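Long-range contacts in Bd3460 (Bdellovibrio bacteriovorus, PDB 5CEC), which binds the predatory endopeptidase Bd3459 through its ankyrin repeats and probably serves as the immunity protein that protects the predator from its own enzyme: residues B[69-74]-B[101-106]; B[78-83]-B[112-117]; B[88-93]-B[119-124]; B[95-100]-B[125-130]; B[107-112]-B[140-145]. All coordinates share one frame; numbering follows the deposited sequence.

Contact 1: residues B[69-74]-B[101-106]; sequences NAAMGG and AFAVTN
M72 and F102 carry most of the apolar packing between the helical ends 69-74 and 101-106. The two side chains lie side by side and point the same way. M72 CB packs 3.8 Å from F102 CD1, and further out M72 SD sits 4.8 Å from the centroid of the F102 ring, 63° off its normal, an oblique Met-aromatic contact. CG of M72 turned opposite its backbone N (chi1 173°) runs the chain alongside the phenylalanine and brings the sulfur beside the ring. Where the backbones come close, A71 CB meets A103 CB at 4.2 Å, and V111 of helix 109-117 covers both alanines.

No hydrogen bond crosses. N106, just past its helix, packs its CB against M72 O at 3.5 Å, while its amide flanks the methionine, with ND2 3.7 Å from CG of M72. That amide is held by a bond from N106 ND2 to F102 O (3.0 Å), which lies in the carbonyl plane on a lone pair. Y388, R392 and W395 of the Bd3459 chain pack on M72, F102 and N106. Helices 66-72 and 99-105 are first helices of consecutive ankyrin repeats, lining the concave face of this fold, which here receives Bd3459.

Contact 2: residues B[78-83]-B[112-117]; sequences IVKFLL and AEELIK
E114 reaches across to K80 and L83, and its bent chain brings it onto both. With CG opposite the backbone N (chi1 -174°) the side chain leaves toward the other helix, and a turn at chi2 (72°) then swings the carboxylate over the lysine. The fully extended K80 crosses it at about a right angle, so the touching is done by methylenes: K80 CG lies 3.5 Å from E114 OE2, and K80 CE equally near OE1. The ammonium itself overshoots; K80 NZ stays 4.5 Å from E114 OE1, too far for a salt bridge, though the opposite charges probably still attract.

Below this polar rim the packing is aliphatic. L83 slides past E114 in the opposite direction, its CD1 3.9 Å from the glutamate CG. L115 sets one methyl, CD2, against two partners, V79 CG1 at 4.0 Å and L83 CD2 at 4.1 Å, crossing both side chains nearly perpendicularly.

The segment axes approach to 10.6 Å and run almost parallel, at 17°, a wide spacing bridged by long side chains. Helices 76-84 and 109-117 are the second helices of adjacent ankyrin repeats; L115 also packs on L100 of helix 99-105, while helix 143-152 continues the row beyond I116.

Contact 3: residues B[88-93]-B[119-124]; sequences NLELKN and GANVDI
The carboxylate of E90 and the amide of N121 are the flat groups here, their planes 65° apart and their side chains crossing at about a right angle. They do not stack: N121 CB lies over one face of the carboxylate, 3.4 Å from E90 OE1. The direct bond runs instead to the backbone, from N121 N to E90 OE2 (2.8 Å), nearly straight at 171° and on the syn side, though 29° out of the carboxylate plane. A bend at chi2 curls the glutamate chain and helps bring its carboxylate to this N-H.

Three waters complete the grip. Two donate to E90 OE1, one also donating to N121 O and the other accepting from N121 ND2; the third donates to both E90 OE2 and G119 O. OE1 thus takes two waters, OE2 one water and the N-H.

Beside this polar network L89 CD1 rests on the backbone, 3.6 Å from A120 N and 4.0 Å from A120 CB. Each segment also braces itself with an Asx turn, N88 OD1 accepting from E90 N and N121 OD1 from D123 N. Here the loops that follow helices 76-84 and 109-117, in consecutive ankyrin repeats, are joined by a side chain of one and the backbone of the other.

Contact 4: residues B[95-100]-B[125-130]; sequences GGETAL and IVAGDE
The two backbones approach at G95 and A127, whose CA atoms lie 5.6 Å apart, and at E97 and V126, 5.9 Å apart, without a direct backbone hydrogen bond between them. These are the loops leading into helices 99-105 and 134-141, in the position of the fingers of an ankyrin fold, and they are joined by one side chain and two waters.

E97 is that side chain. Its extended chain (chi2 -174°) carries the carboxylate to the backbone at A127, where A127 N donates to E97 OE2 at 2.9 Å. The bond is close to straight, 171° at the hydrogen, but the N-H arrives from above the carboxylate plane, 42° out of it. The same oxygen is 3.4 Å from A127 CB and 3.7 Å from V126 CB, so the methyl and the valine stem border the acceptor. The other oxygen, OE1, is hydrogen-bonded to S393 of the Bd3459 chain, and A127 packs on that serine too. One carboxylate therefore ties two loops together and binds the partner enzyme, which probably fixes its orientation and helps stabilise its negative charge.

G95 brings its carbonyl oxygen within 3.8 Å of A127 CB. Further along the chain T98 occupies the N-cap of helix 99-105, its hydroxyl making a weak bond to A101 N. Two waters bridge the backbones: one molecule donates to G95 O and I125 O, and a second donates to G96 O and also to I125 O while accepting from T98 N at 3.2 Å.

Contact 5: residues B[107-112]-B[140-145]; sequences DAYDVA and QNNKKT
In this ankyrin fold Y109, at the start of helix 109-117, packs on the link between helices 134-141 and 143-152. N142 covers one face of the tyrosine ring: its CB stands 3.4 Å from the ring centroid, only 4° off the normal, a CH-pi contact. The amide of N142 lies stacked at 16° to the ring plane, and ND2 extends to 3.6 Å from Y109 CB. T145 takes the ring edge, with OG1 3.4 Å from Y109 CD1 and CG2 in the ring plane; that methyl also touches A112 CB at 4.1 Å. At the far end Y109 OH meets N141 CB at 3.6 Å.

N142 is the N-cap of helix 143-152. CG opposite the backbone N (chi1 -170°) lets OD1 accept from T145 N at 2.9 Å, in the carbonyl plane, while ND2 binds S345 of the Bd3459 chain. N141 ND2 binds R137 O and Q400 of the Bd3459 chain.

Between the two segments themselves the contact rests on van der Waals and CH-pi packing, while the bond from T145 OG1 to E113 OE2 adds a polar tie between the same helices. The capping bond and the bond to S345 probably hold the amide flat on the ring.

How the contacts relate
Contacts 1 and 5 are buried, contacts 2 and 4 partly so, and contact 3 lies at the surface; the chemistry follows. First helices meet through alanine, methionine and phenylalanine in contact 1, and a capped turn stacks on tyrosine in contact 5. Contact 2 joins second helices with an aliphatic strip under a charged rim. The loop contacts 3 and 4 share one device, a glutamate accepting a backbone N-H beside bridging waters. Helix 99-105 serves contacts 1 and 4, and helix 109-117 serves contacts 2 and 5, which share A112. Bd3459 touches contacts 1, 3, 4 and 5, whereas contact 2 has no other protein chain against it.

Contact 1: residues B[69-74]-B[101-106]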
# COMPACT_ATOMS: atom_id res chain seq x y z
N ASN B 69 -1.81 2.20 18.17
CA ASN B 69 -1.45 1.18 17.21
C ASN B 69 -2.45 1.06 16.07
O ASN B 69 -2.05 0.99 14.91
CB ASN B 69 -1.30 -0.16 17.94
CG ASN B 69 0.05 -0.34 18.56
OD1 ASN B 69 1.00 -0.68 17.87
ND2 ASN B 69 0.16 -0.14 19.86
N ALA B 70 -3.75 1.03 16.38
CA ALA B 70 -4.78 0.92 15.36
C ALA B 70 -4.76 2.14 14.44
O ALA B 70 -4.95 2.02 13.23
CB ALA B 70 -6.14 0.77 15.99
N ALA B 71 -4.59 3.33 15.02
CA ALA B 71 -4.56 4.57 14.26
C ALA B 71 -3.36 4.63 13.31
O ALA B 71 -3.52 4.99 12.14
CB ALA B 71 -4.56 5.76 15.18
N MET B 72 -2.18 4.31 13.83
CA MET B 72 -0.93 4.32 13.05
C MET B 72 -1.01 3.36 11.87
O MET B 72 -0.53 3.65 10.79
CB MET B 72 0.26 3.93 13.94
CG MET B 72 1.60 3.74 13.22
SD MET B 72 2.98 3.60 14.38
CE MET B 72 2.23 2.47 15.47
N GLY B 73 -1.66 2.21 12.10
CA GLY B 73 -1.81 1.20 11.06
C GLY B 73 -2.98 1.45 10.11
O GLY B 73 -3.20 0.64 9.20
N GLY B 74 -3.72 2.54 10.32
CA GLY B 74 -4.83 2.89 9.44
C GLY B 74 -6.00 1.92 9.50
O GLY B 74 -6.67 1.69 8.49
N ALA B 101 -2.70 12.17 16.22
CA ALA B 101 -1.40 12.46 15.60
C ALA B 101 -0.82 11.28 14.86
O ALA B 101 -0.33 11.47 13.75
CB ALA B 101 -0.42 12.98 16.62
N PHE B 102 -0.90 10.10 15.41
CA PHE B 102 -0.46 8.89 14.69
C PHE B 102 -1.19 8.73 13.37
O PHE B 102 -0.57 8.41 12.36
CB PHE B 102 -0.62 7.63 15.53
CG PHE B 102 0.52 7.38 16.46
CD1 PHE B 102 1.67 6.82 15.96
CD2 PHE B 102 0.47 7.72 17.82
CE1 PHE B 102 2.76 6.59 16.77
CE2 PHE B 102 1.57 7.44 18.64
CZ PHE B 102 2.70 6.88 18.10
N ALA B 103 -2.50 8.95 13.37
CA ALA B 103 -3.30 8.77 12.16
C ALA B 103 -2.87 9.78 11.10
O ALA B 103 -2.59 9.41 9.96
CB ALA B 103 -4.77 8.92 12.47
N VAL B 104 -2.85 11.06 11.45
CA VAL B 104 -2.50 12.10 10.48
C VAL B 104 -1.11 11.87 9.93
O VAL B 104 -0.89 11.89 8.71
CB VAL B 104 -2.68 13.50 11.10
CG1 VAL B 104 -2.01 14.56 10.26
CG2 VAL B 104 -4.18 13.75 11.26
N THR B 105 -0.15 11.64 10.82
CA THR B 105 1.24 11.53 10.38
C THR B 105 1.53 10.27 9.57
O THR B 105 2.50 10.26 8.81
CB THR B 105 2.24 11.60 11.54
OG1 THR B 105 1.97 10.55 12.45
CG2 THR B 105 2.17 12.95 12.27
N ASN B 106 0.70 9.24 9.70
CA ASN B 106 0.82 8.05 8.88
C ASN B 106 -0.17 8.00 7.73
O ASN B 106 -0.35 6.94 7.13
CB ASN B 106 0.74 6.80 9.77
CG ASN B 106 2.01 6.57 10.57
OD1 ASN B 106 2.97 5.92 10.07
ND2 ASN B 106 2.06 7.08 11.80

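Contact 2: residues B[78-83]-B[112-117]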
# COMPACT_ATOMS: atom_id res chain seq x y z
N ILE B 78 -10.91 -1.35 13.57
CA ILE B 78 -10.37 -1.55 14.92
C ILE B 78 -10.50 -0.26 15.74
O ILE B 78 -10.89 -0.31 16.90
CB ILE B 78 -8.93 -2.07 14.88
CG1 ILE B 78 -8.89 -3.47 14.25
CG2 ILE B 78 -8.34 -2.06 16.28
CD1 ILE B 78 -7.48 -3.99 13.99
N VAL B 79 -10.24 0.89 15.13
CA VAL B 79 -10.43 2.16 15.82
C VAL B 79 -11.89 2.29 16.26
O VAL B 79 -12.15 2.65 17.38
CB VAL B 79 -10.00 3.35 14.95
CG1 VAL B 79 -10.47 4.69 15.50
CG2 VAL B 79 -8.49 3.35 14.85
N LYS B 80 -12.83 1.97 15.37
CA LYS B 80 -14.24 2.10 15.72
C LYS B 80 -14.60 1.18 16.89
O LYS B 80 -15.36 1.58 17.80
CB LYS B 80 -15.12 1.78 14.51
CG LYS B 80 -15.14 2.84 13.43
CD LYS B 80 -16.00 2.39 12.25
CE LYS B 80 -16.30 3.52 11.27
NZ LYS B 80 -17.33 3.10 10.26
N PHE B 81 -14.08 -0.04 16.87
CA PHE B 81 -14.29 -0.99 17.95
C PHE B 81 -13.76 -0.45 19.29
O PHE B 81 -14.45 -0.47 20.32
CB PHE B 81 -13.66 -2.35 17.63
CG PHE B 81 -13.69 -3.33 18.77
CD1 PHE B 81 -14.90 -3.91 19.17
CD2 PHE B 81 -12.54 -3.63 19.49
CE1 PHE B 81 -14.94 -4.79 20.23
CE2 PHE B 81 -12.58 -4.52 20.58
CZ PHE B 81 -13.78 -5.10 20.94
N LEU B 82 -12.56 0.09 19.27
CA LEU B 82 -11.99 0.67 20.49
C LEU B 82 -12.72 1.92 20.97
O LEU B 82 -12.92 2.11 22.17
CB LEU B 82 -10.52 0.98 20.30
CG LEU B 82 -9.63 -0.25 20.08
CD1 LEU B 82 -8.21 0.14 19.67
CD2 LEU B 82 -9.60 -1.19 21.29
N LEU B 83 -13.18 2.76 20.04
CA LEU B 83 -14.01 3.91 20.42
C LEU B 83 -15.30 3.47 21.12
O LEU B 83 -15.76 4.13 22.07
CB LEU B 83 -14.34 4.80 19.20
CG LEU B 83 -13.16 5.49 18.55
CD1 LEU B 83 -13.59 6.22 17.30
CD2 LEU B 83 -12.54 6.47 19.49
N ALA B 112 -8.29 9.54 10.92
CA ALA B 112 -8.23 10.88 11.50
C ALA B 112 -9.65 11.47 11.53
O ALA B 112 -10.06 12.06 12.56
CB ALA B 112 -7.31 11.79 10.69
N GLU B 113 -10.40 11.35 10.43
CA GLU B 113 -11.77 11.86 10.41
C GLU B 113 -12.63 11.23 11.47
O GLU B 113 -13.40 11.94 12.12
CB GLU B 113 -12.42 11.72 9.03
CG GLU B 113 -11.81 12.63 7.99
CD GLU B 113 -12.07 14.08 8.30
OE1 GLU B 113 -13.24 14.51 8.20
OE2 GLU B 113 -11.13 14.75 8.74
N GLU B 114 -12.50 9.91 11.64
CA GLU B 114 -13.25 9.19 12.65
C GLU B 114 -12.92 9.73 14.03
O GLU B 114 -13.82 9.92 14.84
CB GLU B 114 -12.94 7.69 12.56
CG GLU B 114 -13.77 6.80 13.48
CD GLU B 114 -15.22 6.64 13.06
OE1 GLU B 114 -15.57 6.92 11.89
OE2 GLU B 114 -16.01 6.21 13.92
N LEU B 115 -11.64 9.92 14.32
CA LEU B 115 -11.20 10.38 15.63
C LEU B 115 -11.67 11.80 15.92
O LEU B 115 -12.16 12.10 17.03
CB LEU B 115 -9.68 10.27 15.80
CG LEU B 115 -9.17 8.83 15.93
CD1 LEU B 115 -7.67 8.82 15.78
CD2 LEU B 115 -9.55 8.19 17.26
N ILE B 116 -11.61 12.66 14.91
CA ILE B 116 -12.10 14.05 15.10
C ILE B 116 -13.63 14.07 15.38
O ILE B 116 -14.06 14.76 16.28
CB ILE B 116 -11.73 14.92 13.87
CG1 ILE B 116 -10.20 15.07 13.78
CG2 ILE B 116 -12.38 16.30 13.94
CD1 ILE B 116 -9.70 15.64 12.48
N LYS B 117 -14.41 13.30 14.62
CA LYS B 117 -15.84 13.16 14.88
C LYS B 117 -16.16 12.56 16.24
O LYS B 117 -17.21 12.84 16.81
CB LYS B 117 -16.51 12.31 13.78
CG LYS B 117 -16.57 13.02 12.44
CD LYS B 117 -17.20 12.21 11.32
CE LYS B 117 -16.74 10.76 11.26
NZ LYS B 117 -17.07 10.13 9.95

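Contact 3: residues B[88-93]-B[119-124]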
# COMPACT_ATOMS: atom_id res chain seq x y z
N ASN B 88 -9.57 6.28 26.29
CA ASN B 88 -9.09 7.66 26.37
C ASN B 88 -8.38 8.04 25.08
O ASN B 88 -7.45 7.36 24.63
CB ASN B 88 -8.18 7.88 27.59
CG ASN B 88 -7.78 9.36 27.75
OD1 ASN B 88 -6.96 9.84 27.01
ND2 ASN B 88 -8.43 10.10 28.68
N LEU B 89 -8.80 9.16 24.48
CA LEU B 89 -8.26 9.56 23.19
C LEU B 89 -6.97 10.33 23.25
O LEU B 89 -6.30 10.48 22.22
CB LEU B 89 -9.29 10.39 22.41
CG LEU B 89 -10.69 9.80 22.17
CD1 LEU B 89 -11.53 10.71 21.29
CD2 LEU B 89 -10.59 8.41 21.56
N GLU B 90 -6.59 10.80 24.43
CA GLU B 90 -5.56 11.81 24.57
C GLU B 90 -4.25 11.35 25.21
O GLU B 90 -3.32 12.16 25.41
CB GLU B 90 -6.12 13.02 25.31
CG GLU B 90 -7.37 13.61 24.68
CD GLU B 90 -7.27 13.95 23.22
OE1 GLU B 90 -6.18 14.26 22.71
OE2 GLU B 90 -8.32 13.92 22.56
N LEU B 91 -4.14 10.05 25.46
CA LEU B 91 -2.85 9.52 25.91
C LEU B 91 -1.81 9.76 24.83
O LEU B 91 -2.13 9.86 23.64
CB LEU B 91 -2.96 8.06 26.30
CG LEU B 91 -3.93 7.79 27.47
CD1 LEU B 91 -4.15 6.31 27.64
CD2 LEU B 91 -3.39 8.41 28.74
N LYS B 92 -0.56 9.87 25.24
CA LYS B 92 0.55 10.19 24.36
C LYS B 92 1.68 9.19 24.51
O LYS B 92 1.97 8.73 25.62
CB LYS B 92 1.09 11.59 24.64
CG LYS B 92 0.11 12.67 24.26
CD LYS B 92 0.55 14.00 24.76
CE LYS B 92 -0.44 15.07 24.40
NZ LYS B 92 -0.22 16.24 25.30
N ASN B 93 2.30 8.84 23.39
CA ASN B 93 3.50 7.99 23.45
C ASN B 93 4.73 8.80 23.84
O ASN B 93 4.64 9.99 24.11
CB ASN B 93 3.72 7.24 22.14
CG ASN B 93 4.31 8.12 21.06
OD1 ASN B 93 4.01 9.31 21.00
ND2 ASN B 93 5.22 7.58 20.25
N GLY B 119 -14.42 13.28 18.89
CA GLY B 119 -14.06 14.29 19.88
C GLY B 119 -12.60 14.37 20.27
O GLY B 119 -12.27 15.01 21.26
N ALA B 120 -11.73 13.78 19.45
CA ALA B 120 -10.31 13.87 19.74
C ALA B 120 -9.85 15.33 19.61
O ALA B 120 -10.28 16.07 18.72
CB ALA B 120 -9.51 13.02 18.75
N ASN B 121 -8.95 15.73 20.49
CA ASN B 121 -8.39 17.08 20.48
C ASN B 121 -7.58 17.28 19.21
O ASN B 121 -6.68 16.50 18.91
CB ASN B 121 -7.48 17.20 21.71
CG ASN B 121 -6.85 18.55 21.92
OD1 ASN B 121 -7.30 19.55 21.38
ND2 ASN B 121 -5.83 18.59 22.79
N VAL B 122 -7.90 18.36 18.50
CA VAL B 122 -7.18 18.71 17.29
C VAL B 122 -6.04 19.69 17.52
O VAL B 122 -5.20 19.86 16.62
CB VAL B 122 -8.11 19.19 16.17
CG1 VAL B 122 -9.18 18.15 15.85
CG2 VAL B 122 -8.78 20.52 16.54
N ASP B 123 -6.01 20.35 18.68
CA ASP B 123 -4.95 21.30 19.01
C ASP B 123 -3.80 20.55 19.67
O ASP B 123 -3.53 20.68 20.86
CB ASP B 123 -5.46 22.42 19.88
CG ASP B 123 -4.43 23.51 20.13
OD1 ASP B 123 -3.32 23.48 19.53
OD2 ASP B 123 -4.72 24.40 20.95
N ILE B 124 -3.08 19.81 18.83
CA ILE B 124 -1.98 18.96 19.28
C ILE B 124 -0.79 19.14 18.37
O ILE B 124 -0.89 19.75 17.29
CB ILE B 124 -2.40 17.48 19.35
CG1 ILE B 124 -2.76 16.92 17.96
CG2 ILE B 124 -3.56 17.32 20.34
CD1 ILE B 124 -3.19 15.48 17.97
O HOH W 1 -5.83 14.00 20.02
O HOH W 2 -4.53 16.19 23.80
O HOH W 3 -10.72 14.23 23.47

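Contact 4: residues B[95-100]-B[125-130]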
# COMPACT_ATOMS: atom_id res chain seq x y z
N GLY B 95 6.93 9.99 21.91
CA GLY B 95 7.06 11.07 20.96
C GLY B 95 6.05 12.19 21.14
O GLY B 95 6.00 13.11 20.34
N GLY B 96 5.24 12.10 22.20
CA GLY B 96 4.24 13.14 22.48
C GLY B 96 2.98 13.09 21.66
O GLY B 96 2.21 14.05 21.68
N GLU B 97 2.77 11.97 20.95
CA GLU B 97 1.68 11.86 20.00
C GLU B 97 0.48 11.13 20.52
O GLU B 97 0.58 10.05 21.10
CB GLU B 97 2.18 11.20 18.72
CG GLU B 97 3.13 12.10 17.94
CD GLU B 97 3.55 11.54 16.59
OE1 GLU B 97 3.77 10.31 16.50
OE2 GLU B 97 3.67 12.35 15.64
N THR B 98 -0.69 11.73 20.31
CA THR B 98 -1.95 11.05 20.55
C THR B 98 -2.29 10.17 19.33
O THR B 98 -1.62 10.25 18.26
CB THR B 98 -3.11 12.01 20.74
OG1 THR B 98 -3.34 12.69 19.51
CG2 THR B 98 -2.85 13.02 21.87
N ALA B 99 -3.28 9.32 19.48
CA ALA B 99 -3.77 8.51 18.37
C ALA B 99 -4.08 9.33 17.12
O ALA B 99 -3.77 8.89 16.01
CB ALA B 99 -5.01 7.68 18.75
N LEU B 100 -4.68 10.51 17.31
CA LEU B 100 -4.99 11.35 16.16
C LEU B 100 -3.72 11.80 15.46
O LEU B 100 -3.67 11.83 14.21
CB LEU B 100 -5.85 12.54 16.59
CG LEU B 100 -6.19 13.53 15.47
CD1 LEU B 100 -6.88 12.87 14.26
CD2 LEU B 100 -7.08 14.64 16.02
N ILE B 125 0.36 18.63 18.83
CA ILE B 125 1.64 18.73 18.15
C ILE B 125 2.11 17.34 17.73
O ILE B 125 1.98 16.38 18.48
CB ILE B 125 2.70 19.34 19.10
CG1 ILE B 125 2.28 20.74 19.59
CG2 ILE B 125 4.09 19.40 18.48
CD1 ILE B 125 1.98 21.74 18.52
N VAL B 126 2.61 17.25 16.51
CA VAL B 126 3.14 16.00 15.99
C VAL B 126 4.65 15.95 16.27
O VAL B 126 5.31 16.96 16.47
CB VAL B 126 2.81 15.79 14.49
CG1 VAL B 126 1.30 15.87 14.27
CG2 VAL B 126 3.52 16.78 13.55
N ALA B 127 5.17 14.74 16.23
CA ALA B 127 6.56 14.51 16.57
C ALA B 127 7.50 15.17 15.57
O ALA B 127 7.12 15.45 14.41
CB ALA B 127 6.85 13.01 16.62
N GLY B 128 8.73 15.42 16.01
CA GLY B 128 9.77 16.06 15.20
C GLY B 128 10.28 17.34 15.82
O GLY B 128 9.68 17.93 16.72
N ASP B 129 11.45 17.74 15.36
CA ASP B 129 12.12 18.93 15.93
C ASP B 129 11.37 20.22 15.70
O ASP B 129 11.51 21.16 16.47
CB ASP B 129 13.55 19.08 15.35
CG ASP B 129 14.51 18.01 15.83
OD1 ASP B 129 14.15 17.24 16.75
OD2 ASP B 129 15.62 17.92 15.28
N GLU B 130 10.54 20.27 14.68
CA GLU B 130 9.82 21.48 14.32
C GLU B 130 8.64 21.77 15.23
O GLU B 130 8.16 22.92 15.30
CB GLU B 130 9.27 21.40 12.88
CG GLU B 130 10.25 20.99 11.80
CD GLU B 130 10.35 19.49 11.60
OE1 GLU B 130 9.76 18.69 12.38
OE2 GLU B 130 11.01 19.11 10.61
O HOH W 4 4.57 15.48 19.53
O HOH W 5 0.03 14.80 19.86

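Contact 5: residues B[107-112]-B[140-145]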
# COMPACT_ATOMS: atom_id res chain seq x y z
N ASP B 107 -0.76 9.15 7.39
CA ASP B 107 -1.67 9.30 6.26
C ASP B 107 -2.90 8.41 6.36
O ASP B 107 -3.54 8.11 5.35
CB ASP B 107 -0.96 9.09 4.91
CG ASP B 107 0.06 10.16 4.58
OD1 ASP B 107 0.50 10.93 5.43
OD2 ASP B 107 0.46 10.27 3.43
N ALA B 108 -3.33 8.10 7.59
CA ALA B 108 -4.57 7.39 7.85
C ALA B 108 -5.68 8.41 8.07
O ALA B 108 -6.17 8.60 9.17
CB ALA B 108 -4.44 6.45 9.02
N TYR B 109 -6.04 9.09 7.00
CA TYR B 109 -6.96 10.21 7.09
C TYR B 109 -8.41 9.80 7.28
O TYR B 109 -9.17 10.56 7.88
CB TYR B 109 -6.76 11.14 5.90
CG TYR B 109 -5.53 12.01 6.10
CD1 TYR B 109 -5.56 13.07 7.00
CD2 TYR B 109 -4.32 11.76 5.43
CE1 TYR B 109 -4.45 13.87 7.22
CE2 TYR B 109 -3.21 12.55 5.65
CZ TYR B 109 -3.27 13.61 6.54
OH TYR B 109 -2.20 14.44 6.76
N ASP B 110 -8.79 8.61 6.84
CA ASP B 110 -10.08 8.05 7.26
C ASP B 110 -10.18 7.89 8.79
O ASP B 110 -11.20 8.23 9.42
CB ASP B 110 -10.37 6.71 6.55
CG ASP B 110 -9.22 5.61 6.73
OD1 ASP B 110 -8.02 5.89 7.13
OD2 ASP B 110 -9.57 4.43 6.45
N VAL B 111 -9.11 7.38 9.38
CA VAL B 111 -9.04 7.23 10.82
C VAL B 111 -9.05 8.61 11.48
O VAL B 111 -9.75 8.84 12.49
CB VAL B 111 -7.80 6.42 11.25
CG1 VAL B 111 -7.61 6.51 12.75
CG2 VAL B 111 -7.93 4.96 10.82
N ALA B 112 -8.29 9.54 10.92
CA ALA B 112 -8.23 10.88 11.50
C ALA B 112 -9.65 11.47 11.53
O ALA B 112 -10.06 12.06 12.56
CB ALA B 112 -7.31 11.79 10.69
N GLN B 140 -0.55 20.12 4.52
CA GLN B 140 0.33 19.74 3.43
C GLN B 140 -0.21 18.58 2.62
O GLN B 140 0.23 18.39 1.51
CB GLN B 140 1.72 19.39 3.92
CG GLN B 140 2.54 20.57 4.39
CD GLN B 140 4.02 20.21 4.56
OE1 GLN B 140 4.47 20.00 5.70
NE2 GLN B 140 4.77 20.13 3.49
N ASN B 141 -1.14 17.80 3.15
CA ASN B 141 -1.43 16.46 2.63
C ASN B 141 -2.90 16.13 2.39
O ASN B 141 -3.16 15.36 1.48
CB ASN B 141 -0.83 15.42 3.57
CG ASN B 141 0.67 15.45 3.55
OD1 ASN B 141 1.30 15.16 2.52
ND2 ASN B 141 1.28 15.90 4.64
N ASN B 142 -3.83 16.56 3.23
CA ASN B 142 -5.23 16.15 3.10
C ASN B 142 -6.13 17.30 3.45
O ASN B 142 -6.29 17.63 4.62
CB ASN B 142 -5.52 14.92 3.96
CG ASN B 142 -6.87 14.33 3.68
OD1 ASN B 142 -7.90 14.91 4.06
ND2 ASN B 142 -6.90 13.21 2.96
N LYS B 143 -6.74 17.89 2.43
CA LYS B 143 -7.56 19.07 2.58
C LYS B 143 -8.80 18.84 3.45
O LYS B 143 -9.14 19.69 4.25
CB LYS B 143 -7.97 19.59 1.18
CG LYS B 143 -8.84 20.84 1.15
CD LYS B 143 -9.44 21.07 -0.24
CE LYS B 143 -8.69 22.12 -1.05
NZ LYS B 143 -9.64 22.78 -2.00
N LYS B 144 -9.44 17.69 3.29
CA LYS B 144 -10.65 17.39 4.04
C LYS B 144 -10.34 17.38 5.53
O LYS B 144 -11.08 17.97 6.31
CB LYS B 144 -11.23 16.04 3.60
CG LYS B 144 -12.48 15.60 4.36
CD LYS B 144 -13.06 14.33 3.77
CE LYS B 144 -14.28 13.86 4.55
NZ LYS B 144 -14.85 12.61 4.00
N THR B 145 -9.25 16.72 5.94
CA THR B 145 -8.91 16.68 7.36
C THR B 145 -8.41 18.03 7.86
O THR B 145 -8.74 18.44 8.96
CB THR B 145 -7.95 15.53 7.68
OG1 THR B 145 -8.65 14.29 7.52
CG2 THR B 145 -7.44 15.59 9.10